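Long-range contacts in reducing end xylose-releasing exo-oligoxylanase (Bacillus halodurans, PDB 1WU4), which hydrolyses xylooligosaccharides of three or more units, releasing xylose from the reducing end with inversion of anomeric configuration: residues L161-V166 with N212-V217; F203-S208 with E221-S226. The protein carries 1 engineered substitution. All coordinates share one frame; numbering follows the deposited sequence.

Contact 1: L161-V166 with N212-V217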
loop_
_atom_site.group_PDB
_atom_site.type_symbol
_atom_site.label_atom_id
_atom_site.label_comp_id
_atom_site.label_asym_id
_atom_site.label_seq_id
_atom_site.Cartn_x
_atom_site.Cartn_y
_atom_site.Cartn_z
ATOM N N LEU A 161 14.230 -11.469 -1.349
ATOM C CA LEU A 161 14.083 -10.036 -1.145
ATOM C C LEU A 161 13.934 -9.692 0.333
ATOM O O LEU A 161 14.594 -8.782 0.834
ATOM C CB LEU A 161 12.877 -9.515 -1.929
ATOM C CG LEU A 161 12.609 -8.009 -1.839
ATOM C CD1 LEU A 161 13.849 -7.225 -2.266
ATOM C CD2 LEU A 161 11.417 -7.661 -2.723
ATOM N N LEU A 162 13.075 -10.421 1.036
ATOM C CA LEU A 162 12.885 -10.142 2.451
ATOM C C LEU A 162 14.149 -10.437 3.255
ATOM O O LEU A 162 14.385 -9.827 4.298
ATOM C CB LEU A 162 11.690 -10.924 2.995
ATOM C CG LEU A 162 10.335 -10.443 2.464
ATOM C CD1 LEU A 162 9.223 -11.244 3.116
ATOM C CD2 LEU A 162 10.165 -8.953 2.745
ATOM N N HIS A 163 14.967 -11.367 2.772
ATOM C CA HIS A 163 16.218 -11.664 3.458
ATOM C C HIS A 163 17.082 -10.401 3.411
ATOM O O HIS A 163 17.659 -9.984 4.413
ATOM C CB HIS A 163 16.966 -12.805 2.767
ATOM C CG HIS A 163 18.394 -12.927 3.202
ATOM N ND1 HIS A 163 18.757 -13.416 4.438
ATOM C CD2 HIS A 163 19.545 -12.557 2.592
ATOM C CE1 HIS A 163 20.068 -13.338 4.573
ATOM N NE2 HIS A 163 20.571 -12.820 3.467
ATOM N N THR A 164 17.170 -9.800 2.230
ATOM C CA THR A 164 17.954 -8.585 2.051
ATOM C C THR A 164 17.413 -7.462 2.935
ATOM O O THR A 164 18.173 -6.767 3.608
ATOM C CB THR A 164 17.922 -8.126 0.580
ATOM O OG1 THR A 164 18.363 -9.201 -0.259
ATOM C CG2 THR A 164 18.829 -6.921 0.374
ATOM N N CYS A 165 16.093 -7.295 2.933
ATOM C CA CYS A 165 15.450 -6.252 3.728
ATOM C C CYS A 165 15.811 -6.307 5.208
ATOM O O CYS A 165 15.901 -5.272 5.862
ATOM C CB CYS A 165 13.930 -6.338 3.583
ATOM S SG CYS A 165 13.309 -5.924 1.938
ATOM N N VAL A 166 16.019 -7.512 5.727
ATOM C CA VAL A 166 16.345 -7.680 7.138
ATOM C C VAL A 166 17.838 -7.777 7.445
ATOM O O VAL A 166 18.309 -7.219 8.439
ATOM C CB VAL A 166 15.659 -8.951 7.709
ATOM C CG1 VAL A 166 16.057 -9.160 9.165
ATOM C CG2 VAL A 166 14.153 -8.826 7.588
ATOM N N ASN A 212 11.869 -16.659 5.155
ATOM C CA ASN A 212 12.837 -17.660 5.592
ATOM C C ASN A 212 12.581 -17.875 7.084
ATOM O O ASN A 212 12.346 -16.919 7.825
ATOM C CB ASN A 212 14.273 -17.176 5.371
ATOM C CG ASN A 212 14.664 -17.162 3.906
ATOM O OD1 ASN A 212 14.159 -17.955 3.111
ATOM N ND2 ASN A 212 15.582 -16.274 3.547
ATOM N N GLU A 213 12.635 -19.125 7.526
ATOM C CA GLU A 213 12.362 -19.428 8.926
ATOM C C GLU A 213 13.201 -18.645 9.925
ATOM O O GLU A 213 12.713 -18.292 10.997
ATOM C CB GLU A 213 12.517 -20.931 9.185
ATOM C CG GLU A 213 11.458 -21.771 8.491
ATOM C CD GLU A 213 11.391 -23.191 9.019
ATOM O OE1 GLU A 213 11.014 -23.377 10.200
ATOM O OE2 GLU A 213 11.717 -24.123 8.255
ATOM N N GLU A 214 14.451 -18.362 9.581
ATOM C CA GLU A 214 15.327 -17.629 10.488
ATOM C C GLU A 214 14.823 -16.220 10.806
ATOM O O GLU A 214 15.289 -15.596 11.759
ATOM C CB GLU A 214 16.744 -17.548 9.912
ATOM C CG GLU A 214 16.901 -16.529 8.799
ATOM C CD GLU A 214 18.329 -16.406 8.310
ATOM O OE1 GLU A 214 19.252 -16.395 9.153
ATOM O OE2 GLU A 214 18.530 -16.305 7.082
ATOM N N ASP A 215 13.877 -15.718 10.014
ATOM C CA ASP A 215 13.345 -14.376 10.238
ATOM C C ASP A 215 11.878 -14.355 10.634
ATOM O O ASP A 215 11.296 -13.280 10.775
ATOM C CB ASP A 215 13.496 -13.508 8.982
ATOM C CG ASP A 215 14.934 -13.297 8.581
ATOM O OD1 ASP A 215 15.827 -13.352 9.455
ATOM O OD2 ASP A 215 15.173 -13.053 7.378
ATOM N N ARG A 216 11.268 -15.520 10.823
ATOM C CA ARG A 216 9.853 -15.537 11.164
ATOM C C ARG A 216 9.513 -14.904 12.505
ATOM O O ARG A 216 8.457 -14.284 12.641
ATOM C CB ARG A 216 9.302 -16.961 11.055
ATOM C CG ARG A 216 9.264 -17.401 9.600
ATOM C CD ARG A 216 8.669 -18.773 9.381
ATOM N NE ARG A 216 8.762 -19.122 7.966
ATOM C CZ ARG A 216 8.361 -20.274 7.440
ATOM N NH1 ARG A 216 7.826 -21.214 8.207
ATOM N NH2 ARG A 216 8.509 -20.484 6.140
ATOM N N VAL A 217 10.400 -15.038 13.486
ATOM C CA VAL A 217 10.156 -14.419 14.781
ATOM C C VAL A 217 10.278 -12.905 14.600
ATOM O O VAL A 217 9.456 -12.144 15.110
ATOM C CB VAL A 217 11.166 -14.909 15.840
ATOM C CG1 VAL A 217 11.031 -14.082 17.115
ATOM C CG2 VAL A 217 10.913 -16.382 16.144
HETATM O O HOH W 1 16.786 -14.720 5.913
#
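H163 swings its ring out to meet N212 and E214 with CG set trans to its own main-chain nitrogen (chi1 165°), and E214 answers from the other side with the less usual first torsion of 77°, CG lying between N and C before an extended chain carries the carboxylate up to the imidazole. The two groups do not bond directly: ND1 of H163 is 3.9 Å from OE2 of E214, the ring and carboxylate planes being 19° apart. What joins them is one water. It sits in the plane of the H163 ring, at its edge, 2.8 Å from ND1. The same water donates to OE2 of E214 at 2.6 Å and to OD2 of D215 at 2.7 Å, and accepts from ND2 of N212 at 3.1 Å. Direct packing is thinner: ND2 of N212 lies 3.8 Å from CB of H163, while CB of V166 comes within 4.1 Å of OD2 of D215. The other oxygen of that aspartate, OD1, is hydrogen-bonded to H167, whose ring also meets that of H163, so D215 serves helix 154-167 twice, once directly and once through water. The backbone of 212-215 turns back on itself, D215 N bonding to N212 O at 2.9 Å, and N212, E214 and D215 send their polar ends to the same water just ahead of helix 216-233. V166 meanwhile packs against F218 and W219 of that helix. The contact thus ties the turn between two helices to the end of a third. Four side chains bond to this one water, and two carboxylates so near the imidazole would probably favour a protonated H163.

Contact 2: F203-S208 with E221-S226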
loop_
_atom_site.group_PDB
_atom_site.type_symbol
_atom_site.label_atom_id
_atom_site.label_comp_id
_atom_site.label_asym_id
_atom_site.label_seq_id
_atom_site.Cartn_x
_atom_site.Cartn_y
_atom_site.Cartn_z
ATOM N N PHE A 203 0.837 -7.351 6.636
ATOM C CA PHE A 203 1.751 -7.964 5.675
ATOM C C PHE A 203 2.815 -8.736 6.458
ATOM O O PHE A 203 3.156 -9.870 6.116
ATOM C CB PHE A 203 2.451 -6.896 4.825
ATOM C CG PHE A 203 1.647 -6.403 3.647
ATOM C CD1 PHE A 203 0.281 -6.149 3.759
ATOM C CD2 PHE A 203 2.274 -6.149 2.430
ATOM C CE1 PHE A 203 -0.449 -5.649 2.675
ATOM C CE2 PHE A 203 1.556 -5.648 1.343
ATOM C CZ PHE A 203 0.195 -5.398 1.464
ATOM N N TYR A 204 3.330 -8.124 7.522
ATOM C CA TYR A 204 4.375 -8.761 8.321
ATOM C C TYR A 204 3.886 -10.039 9.000
ATOM O O TYR A 204 4.661 -10.973 9.191
ATOM C CB TYR A 204 4.937 -7.775 9.354
ATOM C CG TYR A 204 5.249 -6.402 8.789
ATOM C CD1 TYR A 204 5.548 -6.227 7.433
ATOM C CD2 TYR A 204 5.178 -5.268 9.594
ATOM C CE1 TYR A 204 5.747 -4.959 6.895
ATOM C CE2 TYR A 204 5.380 -3.994 9.066
ATOM C CZ TYR A 204 5.656 -3.848 7.713
ATOM O OH TYR A 204 5.778 -2.587 7.176
ATOM N N GLU A 205 2.609 -10.081 9.366
ATOM C CA GLU A 205 2.046 -11.279 9.985
ATOM C C GLU A 205 2.204 -12.436 9.002
ATOM O O GLU A 205 2.550 -13.556 9.377
ATOM C CB GLU A 205 0.559 -11.077 10.285
ATOM C CG GLU A 205 0.270 -9.998 11.308
ATOM C CD GLU A 205 0.374 -10.500 12.731
ATOM O OE1 GLU A 205 1.324 -11.254 13.037
ATOM O OE2 GLU A 205 -0.494 -10.128 13.546
ATOM N N LEU A 206 1.943 -12.159 7.730
ATOM C CA LEU A 206 2.065 -13.189 6.712
ATOM C C LEU A 206 3.535 -13.516 6.458
ATOM O O LEU A 206 3.884 -14.673 6.231
ATOM C CB LEU A 206 1.353 -12.746 5.431
ATOM C CG LEU A 206 -0.158 -12.568 5.632
ATOM C CD1 LEU A 206 -0.785 -11.967 4.386
ATOM C CD2 LEU A 206 -0.800 -13.911 5.967
ATOM N N PHE A 207 4.404 -12.510 6.515
ATOM C CA PHE A 207 5.826 -12.769 6.325
ATOM C C PHE A 207 6.314 -13.686 7.450
ATOM O O PHE A 207 7.217 -14.498 7.251
ATOM C CB PHE A 207 6.644 -11.472 6.353
ATOM C CG PHE A 207 6.361 -10.526 5.211
ATOM C CD1 PHE A 207 5.655 -10.936 4.077
ATOM C CD2 PHE A 207 6.831 -9.219 5.266
ATOM C CE1 PHE A 207 5.425 -10.045 3.018
ATOM C CE2 PHE A 207 6.609 -8.328 4.218
ATOM C CZ PHE A 207 5.902 -8.743 3.091
ATOM N N SER A 208 5.710 -13.567 8.631
ATOM C CA SER A 208 6.120 -14.399 9.762
ATOM C C SER A 208 5.771 -15.866 9.534
ATOM O O SER A 208 6.228 -16.741 10.272
ATOM C CB SER A 208 5.480 -13.905 11.072
ATOM O OG SER A 208 4.148 -14.369 11.235
ATOM N N GLU A 221 7.572 -9.826 15.389
ATOM C CA GLU A 221 7.913 -8.679 16.221
ATOM C C GLU A 221 7.716 -7.375 15.458
ATOM O O GLU A 221 7.356 -6.357 16.047
ATOM C CB GLU A 221 9.359 -8.793 16.715
ATOM C CG GLU A 221 9.619 -10.077 17.485
ATOM C CD GLU A 221 11.061 -10.229 17.917
ATOM O OE1 GLU A 221 11.964 -9.867 17.136
ATOM O OE2 GLU A 221 11.289 -10.731 19.035
ATOM N N ALA A 222 7.962 -7.400 14.148
ATOM C CA ALA A 222 7.779 -6.206 13.325
ATOM C C ALA A 222 6.292 -5.849 13.253
ATOM O O ALA A 222 5.925 -4.674 13.296
ATOM C CB ALA A 222 8.337 -6.437 11.922
ATOM N N ALA A 223 5.436 -6.861 13.146
ATOM C CA ALA A 223 3.996 -6.618 13.097
ATOM C C ALA A 223 3.548 -5.909 14.376
ATOM O O ALA A 223 2.832 -4.906 14.326
ATOM C CB ALA A 223 3.244 -7.932 12.936
ATOM N N GLU A 224 3.987 -6.430 15.519
ATOM C CA GLU A 224 3.636 -5.853 16.812
ATOM C C GLU A 224 4.218 -4.448 16.954
ATOM O O GLU A 224 3.541 -3.532 17.423
ATOM C CB GLU A 224 4.149 -6.754 17.940
ATOM C CG GLU A 224 3.912 -6.224 19.353
ATOM C CD GLU A 224 2.465 -5.854 19.614
ATOM O OE1 GLU A 224 1.567 -6.532 19.070
ATOM O OE2 GLU A 224 2.224 -4.891 20.375
ATOM N N ALA A 225 5.471 -4.276 16.542
ATOM C CA ALA A 225 6.126 -2.975 16.623
ATOM C C ALA A 225 5.385 -1.935 15.785
ATOM O O ALA A 225 5.204 -0.792 16.212
ATOM C CB ALA A 225 7.577 -3.084 16.160
ATOM N N SER A 226 4.959 -2.323 14.588
ATOM C CA SER A 226 4.242 -1.391 13.727
ATOM C C SER A 226 2.882 -1.003 14.294
ATOM O O SER A 226 2.469 0.150 14.179
ATOM C CB SER A 226 4.074 -1.972 12.323
ATOM O OG SER A 226 5.290 -1.871 11.600
#
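A222 opens the contact with Y204: its CB is 4.1 Å from CD2 of the tyrosine ring, and its carbonyl oxygen also lies by that carbon. Next comes A223, where the helices are nearest, CA to CA 5.2 Å from Y204. Its CB meets CB of Y204 at 4.0 Å and, on the E205 side, OE1 of that glutamate at 3.8 Å. E205 reaches there by bending at chi2 (-84°), and its OE2 continues to a salt bridge with R227. A turn further on, S226 brings OG to the edge of the Y204 ring, in its plane, 3.3 Å from CE2; this hydroxyl is hydrogen-bonded to H199. Small residues on 221-226 let the axes, running antiparallel at 165°, approach to 8.2 Å. Beyond the contact, the Y204 hydroxyl bonds to E131 and to the backbone nitrogen of L200, while its ring meets W178 edge-to-face. With an alanine in place of Y204, the space beside A222 and S226 is likely to be left unfilled, and E131 and the nitrogen of L200 to lose their hydroxyl partner. Between the helices themselves the chemistry is close van der Waals packing, with the polar ends of Y204, E205 and S226 satisfied by residues outside these segments.

In the fold
Contacts 1 and 2 share helix 216-233: contact 1 uses the turn that leads into it, contact 2 a stretch one turn or more along it. Their centres are 11 Å apart, and they touch directly, CG of R216 lying 3.2 Å from O of S208 and CD1 of L162 packing 3.6 Å from CG of F207. W219 bridges them, touching L162 and V166 as well as meeting F207 edge-to-face, and F138 of helix 127-144 packs on both L162 and F207. Together they knit helices 154-167, 201-210 and 216-233 within the (alpha/alpha)6 barrel of glycoside hydrolase family 8. Both lie away from the probable catalytic pair, E70 and D263, and from the nickel site.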